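Local structure of xylanase Y (1WU4) at residues Gly7-Arg12 / Phe376-Pro381; Glu13-Phe18 / Ala333-Pro338; Tyr204-Leu209 / Glu276-Ser281; Lys298-Tyr303 / Val344-Asn349. The protein hydrolyses xylooligosaccharides of three or more units, releasing xylose from the reducing end with inversion of anomeric configuration. The protein carries 1 engineered substitution. All blocks are in the same frame, centred on the assembly; numbering follows the deposited sequence.

In the fold
From the N terminus, helix 8-11 meets the C-terminal tail at once: interaction 1 closes a loop of nearly the whole chain, and the other three lie within its span. Residues 13-18 follow, and interaction 2 joins them to the turn between helices 320-329 and 340-348. Interaction 3, between helices 201-210 and 265-278, falls inside the spans of both, and it touches interaction 1 where Phe9 N approaches Trp277 O. Interaction 4 opens at 298-303, before the second segment of interaction 2, and closes at 344-349, after it, so these two cross. Phe18 packs against helix 340-348, linking them. Together they tie the two chain ends and outlying loops to helices of the (alpha/alpha)6 barrel.

Interaction 1. Residues Gly7-Arg12 / Phe376-Pro381; sequences GAFYTR and FKIWFP
Arg12 lays its guanidinium flat on one face of the Phe380 ring, a cation-pi stack with the two groups' centres 3.5 Å apart and their planes only 11° from parallel. NH1 sits nearest CD2 and NH2 nearest CE1, while Arg12 NE approaches Phe380 CE2 to 3.3 Å, so the guanidinium spans the ring. The arginine chain folds at chi2 (-49°) and then runs extended through chi3, which brings the end of the side chain back beside helix 8-11. There Arg12 NE donates to Phe9 O at 2.9 Å, with an N-H...O angle of 154°. The acceptor lies almost in the guanidinium plane, though the donor stands above the carbonyl plane; this bond helps fix the flat group over the aromatic face. Both segments belong to the chain ends of an (alpha/alpha)6 barrel of glycoside hydrolase family 8, and here the N-terminal helix is fastened to the C-terminal tail after helix 358-372. The opposite face of Phe380 is taken by Ile378 CG2 of its own segment, and its edge meets Phe9, with CE1 of each ring 3.5 Å apart in an oblique pair. Replacing Phe380 with a serine would probably leave the Arg12 guanidinium without its aromatic platform and open a gap beside Phe9. Ile378, branched and apolar, suits the buried side: its CD1 reaches Phe9 CB at 3.9 Å, near the plane of the Phe9 ring. Leu206 of helix 201-210 touches both Phe9 and Ile378, and the Phe9 ring also meets that of Phe278.

Interaction 2. Residues Glu13-Phe18 / Ala333-Pro338; sequences EYRNLF and ASVDGP
Val335 presents a single methyl, CG1, to both Arg15 and Leu17, joining the segment that leads into helix 17-20 to a type I beta turn, Ser334 to Gly337, between two helices of the (alpha/alpha)6 barrel. Arg15 and Leu17 are two residues apart and both reach toward the turn. Val335 CG1 lies over one face of the Arg15 guanidinium, 3.6 Å from its NE and 3.8 Å from its CD, so the arginine offers its flat side and its aliphatic chain. A bend at chi3 (-57°) turns the guanidinium out of the line of the chain, and its NH1 forms a salt bridge with Glu20. Leu17 meets the same methyl at an oblique crossing; its side chain is buried, with Leu372 of helix 358-372 also against it, as suits a branched hydrocarbon. Val335 stands at the second position of the turn, where its side chain projects toward the other segment. Gly337 closes the turn through its N to Ser334 O at 2.9 Å, and a CB there would run into Ser334 OG. On the Leu17 side, the closest approach is CD1 to Val335 CG1, at 4.1 Å.

Interaction 3. Residues Tyr204-Leu209 / Glu276-Ser281; sequences YELFSL and EWFGGS
The ring of Phe278 carries Glu205 over one face and Leu206 at its edge, where two helices of the (alpha/alpha)6 barrel, 201-210 and 265-278, come together. Over the face the meeting is a CH-pi contact: Glu205 CB lies 3.8 Å from the Phe278 centroid, 29° off the ring normal, and CB comes closest to Phe278 CZ, at 3.4 Å. At the edge, Leu206 CD2 is 4.0 Å from Phe278 CZ, close to the ring plane. The other methyl, Leu206 CD1, reaches Trp277 CZ3 obliquely at 3.8 Å, so one forked leucine bridges both aromatic side chains. A glutamate suits its place because only its CB and CG lie on the ring; the chain bends at chi2 (-84°) and its carboxylate OE2 forms a salt bridge with Arg227. An alanine in place of Phe278 is likely to strip the Glu205 methylenes of their aromatic cover and leave a gap beside Leu206. Trp277, buried, hands its NE1 to Phe376 O. Past the helix end, Gly279 has a positive phi at which a CB would jam against the preceding carbonyl. Within helix 201-210, Ser208 OG donates to Glu205 O at 2.6 Å.

Interaction 4. Residues Lys298-Tyr303 / Val344-Asn349; sequences KEPEDY and VDLFWN
Leu346 makes its contacts from one branch, CD2, in an apolar pair with Pro300 and a separate van der Waals approach to the hydroxyl of Tyr303. Leu346 CD2 lies 4.3 Å from Pro300 CG and 3.9 Å from Tyr303 OH, so a methyl rests against the ring of a proline and the phenolic end of a tyrosine. The leucine CG stands trans to the backbone N (chi1 179°), carrying the fork out from helix 340-348, and the Leu346 and Tyr303 side chains run in from opposite directions. Within 298-303 the aromatic ring is backed as well: Pro300 CA sits 3.3 Å above the plane of the Tyr303 ring, over its centre, so proline and tyrosine are packed together where they meet Leu346. The small, partly buried contact joins the loop before strand 304-306 to the last turns of a helix in the (alpha/alpha)6 barrel. Helix 320-329 lies next to it, with Ile324 against Pro300 and Leu323 against Tyr303.

Backbone hydrogen bonds shape each side. Asp302 N to Glu299 O, 2.7 Å, and Tyr303 N to Pro300 O, 3.1 Å, wind residues 300-302 into a 3-10 turn, where proline fits because its first position needs no N-H. Asn349 N to Asp345 O, 3.0 Å, holds the last turn of helix 340-348, and a salt bridge links Asp345 to Lys341 one turn earlier.

Interaction 1. Residues Gly7-Arg12 / Phe376-Pro381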
# COMPACT_ATOMS: atom_id res chain seq x y z
N GLY A 7 7.27 -3.29 -18.54
CA GLY A 7 6.14 -2.91 -17.72
C GLY A 7 5.07 -2.07 -18.39
O GLY A 7 5.29 -1.50 -19.46
N ALA A 8 3.92 -1.99 -17.73
CA ALA A 8 2.79 -1.22 -18.23
C ALA A 8 3.12 0.27 -18.35
O ALA A 8 2.50 0.99 -19.13
CB ALA A 8 1.59 -1.41 -17.32
N PHE A 9 4.09 0.73 -17.57
CA PHE A 9 4.50 2.13 -17.62
C PHE A 9 4.91 2.47 -19.05
O PHE A 9 4.69 3.58 -19.53
CB PHE A 9 5.69 2.36 -16.68
CG PHE A 9 6.35 3.70 -16.84
CD1 PHE A 9 5.83 4.83 -16.21
CD2 PHE A 9 7.50 3.84 -17.61
CE1 PHE A 9 6.45 6.07 -16.35
CE2 PHE A 9 8.12 5.08 -17.76
CZ PHE A 9 7.60 6.20 -17.13
N TYR A 10 5.50 1.49 -19.73
CA TYR A 10 5.98 1.66 -21.10
C TYR A 10 4.95 1.28 -22.17
O TYR A 10 4.72 2.03 -23.11
CB TYR A 10 7.24 0.82 -21.31
CG TYR A 10 8.34 1.12 -20.32
CD1 TYR A 10 9.13 2.26 -20.45
CD2 TYR A 10 8.58 0.28 -19.23
CE1 TYR A 10 10.14 2.56 -19.53
CE2 TYR A 10 9.58 0.56 -18.31
CZ TYR A 10 10.36 1.70 -18.46
OH TYR A 10 11.34 1.99 -17.54
N THR A 11 4.33 0.11 -22.01
CA THR A 11 3.35 -0.38 -22.98
C THR A 11 1.97 0.25 -22.84
O THR A 11 1.20 0.29 -23.80
CB THR A 11 3.16 -1.89 -22.85
OG1 THR A 11 2.54 -2.19 -21.59
CG2 THR A 11 4.50 -2.61 -22.91
N ARG A 12 1.66 0.73 -21.64
CA ARG A 12 0.37 1.33 -21.35
C ARG A 12 -0.75 0.29 -21.43
O ARG A 12 -1.93 0.62 -21.55
CB ARG A 12 0.08 2.50 -22.31
CG ARG A 12 1.14 3.60 -22.26
CD ARG A 12 1.44 4.03 -20.82
NE ARG A 12 2.49 5.05 -20.74
CZ ARG A 12 2.30 6.34 -21.01
NH1 ARG A 12 1.11 6.78 -21.38
NH2 ARG A 12 3.31 7.19 -20.91
N PHE A 376 -5.37 -1.63 -11.83
CA PHE A 376 -4.60 -0.82 -10.88
C PHE A 376 -3.58 -0.18 -11.82
O PHE A 376 -2.50 -0.72 -12.07
CB PHE A 376 -3.93 -1.71 -9.83
CG PHE A 376 -3.48 -0.97 -8.59
CD1 PHE A 376 -3.36 -1.64 -7.38
CD2 PHE A 376 -3.13 0.38 -8.64
CE1 PHE A 376 -2.92 -0.98 -6.23
CE2 PHE A 376 -2.69 1.05 -7.49
CZ PHE A 376 -2.58 0.37 -6.29
N LYS A 377 -3.95 0.98 -12.36
CA LYS A 377 -3.14 1.66 -13.35
C LYS A 377 -2.40 2.92 -12.93
O LYS A 377 -2.63 3.49 -11.86
CB LYS A 377 -4.01 2.02 -14.55
CG LYS A 377 -4.82 0.87 -15.12
CD LYS A 377 -5.66 1.33 -16.30
CE LYS A 377 -6.50 0.20 -16.88
NZ LYS A 377 -7.36 0.67 -18.01
N ILE A 378 -1.50 3.34 -13.81
CA ILE A 378 -0.73 4.56 -13.63
C ILE A 378 -1.52 5.58 -14.44
O ILE A 378 -1.85 5.34 -15.60
CB ILE A 378 0.69 4.44 -14.23
CG1 ILE A 378 1.47 3.34 -13.50
CG2 ILE A 378 1.41 5.77 -14.11
CD1 ILE A 378 2.82 3.03 -14.12
N TRP A 379 -1.85 6.71 -13.82
CA TRP A 379 -2.59 7.75 -14.51
C TRP A 379 -1.62 8.88 -14.81
O TRP A 379 -1.15 9.57 -13.91
CB TRP A 379 -3.78 8.20 -13.66
CG TRP A 379 -4.74 7.06 -13.45
CD1 TRP A 379 -4.76 6.17 -12.41
CD2 TRP A 379 -5.71 6.59 -14.39
NE1 TRP A 379 -5.68 5.18 -12.65
CE2 TRP A 379 -6.28 5.41 -13.86
CE3 TRP A 379 -6.16 7.06 -15.64
CZ2 TRP A 379 -7.27 4.69 -14.54
CZ3 TRP A 379 -7.15 6.34 -16.31
CH2 TRP A 379 -7.69 5.17 -15.75
N PHE A 380 -1.32 9.03 -16.10
CA PHE A 380 -0.38 10.03 -16.61
C PHE A 380 -1.02 11.38 -16.88
O PHE A 380 -2.23 11.48 -17.08
CB PHE A 380 0.25 9.52 -17.91
CG PHE A 380 1.10 8.30 -17.74
CD1 PHE A 380 2.46 8.42 -17.46
CD2 PHE A 380 0.55 7.03 -17.88
CE1 PHE A 380 3.26 7.28 -17.32
CE2 PHE A 380 1.35 5.89 -17.75
CZ PHE A 380 2.70 6.02 -17.47
N PRO A 381 -0.20 12.45 -16.90
CA PRO A 381 -0.69 13.80 -17.16
C PRO A 381 -1.30 13.90 -18.56
O PRO A 381 -1.01 13.02 -19.39
CB PRO A 381 0.57 14.66 -17.03
CG PRO A 381 1.41 13.89 -16.07
CD PRO A 381 1.23 12.47 -16.53

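Interaction 2. Residues Glu13-Phe18 / Ala333-Pro338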
# COMPACT_ATOMS: atom_id res chain seq x y z
N GLU A 13 -0.35 -0.98 -21.36
CA GLU A 13 -1.29 -2.10 -21.37
C GLU A 13 -1.07 -2.88 -20.07
O GLU A 13 0.05 -3.27 -19.75
CB GLU A 13 -1.05 -3.00 -22.58
CG GLU A 13 -1.53 -2.39 -23.89
CD GLU A 13 -1.46 -3.36 -25.06
OE1 GLU A 13 -1.91 -2.99 -26.16
OE2 GLU A 13 -0.94 -4.48 -24.87
N TYR A 14 -2.15 -3.11 -19.34
CA TYR A 14 -2.08 -3.81 -18.06
C TYR A 14 -2.55 -5.25 -18.17
O TYR A 14 -3.59 -5.54 -18.76
CB TYR A 14 -2.91 -3.05 -17.02
CG TYR A 14 -2.38 -1.66 -16.79
CD1 TYR A 14 -1.51 -1.39 -15.74
CD2 TYR A 14 -2.68 -0.63 -17.68
CE1 TYR A 14 -0.95 -0.13 -15.57
CE2 TYR A 14 -2.12 0.64 -17.53
CZ TYR A 14 -1.26 0.88 -16.47
OH TYR A 14 -0.69 2.12 -16.33
N ARG A 15 -1.78 -6.16 -17.57
CA ARG A 15 -2.11 -7.57 -17.62
C ARG A 15 -3.33 -7.91 -16.77
O ARG A 15 -3.43 -7.51 -15.62
CB ARG A 15 -0.92 -8.40 -17.13
CG ARG A 15 -1.11 -9.90 -17.27
CD ARG A 15 -0.03 -10.67 -16.53
NE ARG A 15 1.31 -10.33 -16.98
CZ ARG A 15 1.85 -10.74 -18.13
NH1 ARG A 15 1.17 -11.53 -18.95
NH2 ARG A 15 3.08 -10.36 -18.45
N ASN A 16 -4.26 -8.64 -17.38
CA ASN A 16 -5.46 -9.10 -16.68
C ASN A 16 -5.10 -10.56 -16.40
O ASN A 16 -5.39 -11.45 -17.20
CB ASN A 16 -6.68 -9.04 -17.60
CG ASN A 16 -7.96 -9.42 -16.88
OD1 ASN A 16 -7.93 -10.13 -15.87
ND2 ASN A 16 -9.09 -8.96 -17.40
N LEU A 17 -4.45 -10.79 -15.26
CA LEU A 17 -4.02 -12.13 -14.92
C LEU A 17 -5.18 -13.08 -14.71
O LEU A 17 -5.08 -14.26 -15.01
CB LEU A 17 -3.10 -12.10 -13.69
CG LEU A 17 -2.29 -13.37 -13.43
CD1 LEU A 17 -1.56 -13.81 -14.70
CD2 LEU A 17 -1.30 -13.12 -12.31
N PHE A 18 -6.30 -12.58 -14.18
CA PHE A 18 -7.46 -13.44 -13.99
C PHE A 18 -7.85 -14.03 -15.35
O PHE A 18 -8.09 -15.23 -15.48
CB PHE A 18 -8.67 -12.66 -13.46
CG PHE A 18 -8.61 -12.32 -12.00
CD1 PHE A 18 -8.37 -13.30 -11.04
CD2 PHE A 18 -8.88 -11.03 -11.57
CE1 PHE A 18 -8.40 -13.00 -9.67
CE2 PHE A 18 -8.91 -10.71 -10.22
CZ PHE A 18 -8.67 -11.69 -9.27
N ALA A 333 4.28 -10.89 -10.48
CA ALA A 333 5.74 -10.88 -10.61
C ALA A 333 6.30 -12.25 -10.99
O ALA A 333 7.50 -12.40 -11.15
CB ALA A 333 6.37 -10.40 -9.30
N SER A 334 5.42 -13.24 -11.13
CA SER A 334 5.85 -14.58 -11.51
C SER A 334 4.65 -15.28 -12.15
O SER A 334 4.14 -16.28 -11.63
CB SER A 334 6.32 -15.37 -10.29
OG SER A 334 6.97 -16.57 -10.68
N VAL A 335 4.22 -14.75 -13.29
CA VAL A 335 3.05 -15.30 -13.98
C VAL A 335 3.19 -16.76 -14.40
O VAL A 335 2.19 -17.46 -14.56
CB VAL A 335 2.70 -14.44 -15.22
CG1 VAL A 335 2.41 -13.01 -14.79
CG2 VAL A 335 3.83 -14.48 -16.22
N ASP A 336 4.43 -17.22 -14.58
CA ASP A 336 4.68 -18.60 -14.97
C ASP A 336 5.18 -19.43 -13.79
O ASP A 336 5.65 -20.55 -13.97
CB ASP A 336 5.71 -18.66 -16.11
CG ASP A 336 5.21 -17.99 -17.37
OD1 ASP A 336 4.14 -18.37 -17.87
OD2 ASP A 336 5.91 -17.07 -17.87
N GLY A 337 5.08 -18.86 -12.59
CA GLY A 337 5.53 -19.56 -11.40
C GLY A 337 4.74 -20.83 -11.16
O GLY A 337 3.58 -20.94 -11.56
N PRO A 338 5.34 -21.82 -10.49
CA PRO A 338 4.65 -23.09 -10.21
C PRO A 338 3.38 -22.99 -9.37
O PRO A 338 2.51 -23.85 -9.46
CB PRO A 338 5.74 -23.93 -9.55
CG PRO A 338 6.63 -22.91 -8.90
CD PRO A 338 6.71 -21.84 -9.95

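Interaction 3. Residues Tyr204-Leu209 / Glu276-Ser281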
# COMPACT_ATOMS: atom_id res chain seq x y z
N TYR A 204 8.05 5.56 -6.16
CA TYR A 204 9.16 6.50 -6.23
C TYR A 204 9.59 6.79 -7.67
O TYR A 204 10.03 7.89 -7.98
CB TYR A 204 10.35 6.00 -5.40
CG TYR A 204 9.97 5.50 -4.02
CD1 TYR A 204 8.82 5.97 -3.37
CD2 TYR A 204 10.71 4.50 -3.40
CE1 TYR A 204 8.42 5.44 -2.15
CE2 TYR A 204 10.32 3.97 -2.17
CZ TYR A 204 9.17 4.44 -1.55
OH TYR A 204 8.74 3.87 -0.38
N GLU A 205 9.46 5.80 -8.55
CA GLU A 205 9.80 5.99 -9.96
C GLU A 205 8.92 7.11 -10.51
O GLU A 205 9.37 7.98 -11.26
CB GLU A 205 9.54 4.71 -10.75
CG GLU A 205 10.40 3.54 -10.35
CD GLU A 205 11.75 3.55 -11.03
OE1 GLU A 205 12.37 4.63 -11.13
OE2 GLU A 205 12.20 2.47 -11.46
N LEU A 206 7.65 7.09 -10.13
CA LEU A 206 6.73 8.11 -10.59
C LEU A 206 7.02 9.45 -9.91
O LEU A 206 6.92 10.50 -10.54
CB LEU A 206 5.28 7.66 -10.35
CG LEU A 206 4.92 6.41 -11.16
CD1 LEU A 206 3.54 5.91 -10.75
CD2 LEU A 206 4.96 6.72 -12.65
N PHE A 207 7.42 9.41 -8.64
CA PHE A 207 7.76 10.65 -7.96
C PHE A 207 8.97 11.29 -8.65
O PHE A 207 9.10 12.51 -8.70
CB PHE A 207 8.11 10.40 -6.49
CG PHE A 207 6.97 9.90 -5.64
CD1 PHE A 207 5.64 9.96 -6.09
CD2 PHE A 207 7.22 9.39 -4.37
CE1 PHE A 207 4.59 9.52 -5.27
CE2 PHE A 207 6.18 8.94 -3.56
CZ PHE A 207 4.86 9.01 -4.01
N SER A 208 9.84 10.46 -9.22
CA SER A 208 11.03 10.98 -9.90
C SER A 208 10.66 11.73 -11.17
O SER A 208 11.49 12.42 -11.76
CB SER A 208 12.02 9.85 -10.22
OG SER A 208 11.67 9.14 -11.40
N LEU A 209 9.40 11.60 -11.59
CA LEU A 209 8.93 12.28 -12.79
C LEU A 209 8.02 13.46 -12.45
O LEU A 209 7.99 14.45 -13.19
CB LEU A 209 8.13 11.31 -13.67
CG LEU A 209 8.81 10.04 -14.16
CD1 LEU A 209 7.82 9.19 -14.93
CD2 LEU A 209 10.01 10.39 -15.03
N GLU A 276 4.49 -5.43 -12.56
CA GLU A 276 3.52 -5.10 -13.60
C GLU A 276 3.76 -3.72 -14.19
O GLU A 276 3.74 -3.55 -15.41
CB GLU A 276 2.10 -5.18 -13.04
CG GLU A 276 1.00 -4.83 -14.05
CD GLU A 276 1.13 -5.60 -15.36
OE1 GLU A 276 1.62 -6.74 -15.34
OE2 GLU A 276 0.71 -5.06 -16.41
N TRP A 277 3.99 -2.73 -13.33
CA TRP A 277 4.21 -1.37 -13.78
C TRP A 277 5.57 -1.12 -14.45
O TRP A 277 5.63 -0.52 -15.52
CB TRP A 277 4.06 -0.39 -12.61
CG TRP A 277 2.65 -0.11 -12.20
CD1 TRP A 277 1.51 -0.70 -12.67
CD2 TRP A 277 2.23 0.85 -11.21
NE1 TRP A 277 0.40 -0.17 -12.03
CE2 TRP A 277 0.82 0.78 -11.14
CE3 TRP A 277 2.91 1.75 -10.39
CZ2 TRP A 277 0.08 1.58 -10.26
CZ3 TRP A 277 2.17 2.56 -9.52
CH2 TRP A 277 0.77 2.46 -9.46
N PHE A 278 6.64 -1.57 -13.81
CA PHE A 278 7.97 -1.30 -14.36
C PHE A 278 8.76 -2.48 -14.91
O PHE A 278 9.93 -2.32 -15.27
CB PHE A 278 8.77 -0.53 -13.31
CG PHE A 278 8.29 0.88 -13.13
CD1 PHE A 278 8.65 1.86 -14.04
CD2 PHE A 278 7.40 1.20 -12.11
CE1 PHE A 278 8.13 3.15 -13.95
CE2 PHE A 278 6.87 2.48 -12.01
CZ PHE A 278 7.23 3.46 -12.93
N GLY A 279 8.12 -3.64 -15.00
CA GLY A 279 8.80 -4.80 -15.56
C GLY A 279 9.20 -5.87 -14.57
O GLY A 279 9.56 -5.59 -13.42
N GLY A 280 9.15 -7.11 -15.03
CA GLY A 280 9.53 -8.22 -14.17
C GLY A 280 11.04 -8.25 -13.98
O GLY A 280 11.77 -7.52 -14.64
N SER A 281 11.49 -9.10 -13.07
CA SER A 281 12.91 -9.25 -12.80
C SER A 281 13.13 -10.66 -12.29
O SER A 281 12.21 -11.28 -11.76
CB SER A 281 13.40 -8.23 -11.76
OG SER A 281 12.85 -8.50 -10.48

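Interaction 4. Residues Lys298-Tyr303 / Val344-Asn349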
# COMPACT_ATOMS: atom_id res chain seq x y z
N LYS A 298 0.27 -25.24 3.14
CA LYS A 298 -0.36 -24.71 4.35
C LYS A 298 -1.79 -24.26 4.10
O LYS A 298 -2.09 -23.61 3.10
CB LYS A 298 0.47 -23.55 4.91
CG LYS A 298 1.87 -23.96 5.33
CD LYS A 298 2.69 -22.78 5.84
CE LYS A 298 4.04 -23.25 6.37
NZ LYS A 298 4.81 -24.01 5.34
N GLU A 299 -2.69 -24.61 5.02
CA GLU A 299 -4.09 -24.24 4.91
C GLU A 299 -4.34 -22.88 5.54
O GLU A 299 -3.83 -22.59 6.63
CB GLU A 299 -4.98 -25.28 5.59
CG GLU A 299 -5.00 -26.64 4.90
CD GLU A 299 -5.47 -26.55 3.46
OE1 GLU A 299 -6.55 -25.98 3.22
OE2 GLU A 299 -4.75 -27.06 2.57
N PRO A 300 -5.11 -22.01 4.87
CA PRO A 300 -5.41 -20.67 5.37
C PRO A 300 -5.87 -20.65 6.83
O PRO A 300 -5.47 -19.79 7.61
CB PRO A 300 -6.49 -20.19 4.41
CG PRO A 300 -6.04 -20.78 3.12
CD PRO A 300 -5.68 -22.20 3.52
N GLU A 301 -6.72 -21.61 7.19
CA GLU A 301 -7.23 -21.69 8.55
C GLU A 301 -6.10 -21.93 9.55
O GLU A 301 -6.25 -21.67 10.75
CB GLU A 301 -8.27 -22.80 8.67
CG GLU A 301 -9.43 -22.71 7.68
CD GLU A 301 -9.14 -23.39 6.35
OE1 GLU A 301 -8.15 -23.02 5.68
OE2 GLU A 301 -9.90 -24.31 5.98
N ASP A 302 -4.97 -22.42 9.05
CA ASP A 302 -3.82 -22.71 9.90
C ASP A 302 -2.68 -21.70 9.79
O ASP A 302 -1.65 -21.85 10.45
CB ASP A 302 -3.28 -24.12 9.57
CG ASP A 302 -2.18 -24.56 10.52
OD1 ASP A 302 -2.43 -24.61 11.75
OD2 ASP A 302 -1.07 -24.87 10.05
N TYR A 303 -2.84 -20.68 8.95
CA TYR A 303 -1.79 -19.66 8.80
C TYR A 303 -1.44 -19.09 10.17
O TYR A 303 -2.32 -18.74 10.96
CB TYR A 303 -2.24 -18.51 7.90
CG TYR A 303 -2.41 -18.83 6.42
CD1 TYR A 303 -1.86 -19.98 5.85
CD2 TYR A 303 -3.07 -17.93 5.59
CE1 TYR A 303 -1.98 -20.22 4.47
CE2 TYR A 303 -3.19 -18.16 4.23
CZ TYR A 303 -2.64 -19.30 3.67
OH TYR A 303 -2.76 -19.47 2.31
N VAL A 344 -3.92 -17.47 -7.41
CA VAL A 344 -4.99 -16.65 -7.97
C VAL A 344 -6.32 -17.38 -7.79
O VAL A 344 -7.33 -16.75 -7.46
CB VAL A 344 -4.73 -16.36 -9.47
CG1 VAL A 344 -5.95 -15.70 -10.11
CG2 VAL A 344 -3.52 -15.44 -9.61
N ASP A 345 -6.33 -18.70 -7.97
CA ASP A 345 -7.56 -19.47 -7.79
C ASP A 345 -8.01 -19.43 -6.33
O ASP A 345 -9.20 -19.31 -6.04
CB ASP A 345 -7.38 -20.93 -8.22
CG ASP A 345 -7.29 -21.09 -9.72
OD1 ASP A 345 -7.78 -20.22 -10.46
OD2 ASP A 345 -6.73 -22.12 -10.16
N LEU A 346 -7.06 -19.55 -5.41
CA LEU A 346 -7.38 -19.53 -3.99
C LEU A 346 -8.07 -18.21 -3.65
O LEU A 346 -9.09 -18.19 -2.96
CB LEU A 346 -6.11 -19.69 -3.14
CG LEU A 346 -6.31 -19.66 -1.62
CD1 LEU A 346 -7.25 -20.78 -1.19
CD2 LEU A 346 -4.96 -19.79 -0.92
N PHE A 347 -7.49 -17.12 -4.14
CA PHE A 347 -8.04 -15.79 -3.90
C PHE A 347 -9.45 -15.67 -4.48
O PHE A 347 -10.36 -15.16 -3.82
CB PHE A 347 -7.10 -14.74 -4.51
CG PHE A 347 -7.59 -13.32 -4.39
CD1 PHE A 347 -8.09 -12.83 -3.18
CD2 PHE A 347 -7.53 -12.46 -5.49
CE1 PHE A 347 -8.51 -11.50 -3.07
CE2 PHE A 347 -7.94 -11.13 -5.39
CZ PHE A 347 -8.43 -10.65 -4.17
N TRP A 348 -9.64 -16.15 -5.70
CA TRP A 348 -10.96 -16.09 -6.32
C TRP A 348 -11.99 -16.83 -5.47
O TRP A 348 -13.13 -16.39 -5.34
CB TRP A 348 -10.92 -16.70 -7.73
CG TRP A 348 -12.20 -16.55 -8.48
CD1 TRP A 348 -13.29 -17.37 -8.44
CD2 TRP A 348 -12.54 -15.48 -9.37
NE1 TRP A 348 -14.29 -16.88 -9.26
CE2 TRP A 348 -13.86 -15.72 -9.84
CE3 TRP A 348 -11.87 -14.33 -9.82
CZ2 TRP A 348 -14.51 -14.86 -10.73
CZ3 TRP A 348 -12.52 -13.48 -10.71
CH2 TRP A 348 -13.82 -13.75 -11.15
N ASN A 349 -11.57 -17.93 -4.86
CA ASN A 349 -12.46 -18.74 -4.04
C ASN A 349 -12.52 -18.30 -2.58
O ASN A 349 -13.05 -19.03 -1.73
CB ASN A 349 -12.05 -20.20 -4.14
CG ASN A 349 -12.23 -20.76 -5.54
OD1 ASN A 349 -11.31 -21.36 -6.10
ND2 ASN A 349 -13.41 -20.57 -6.10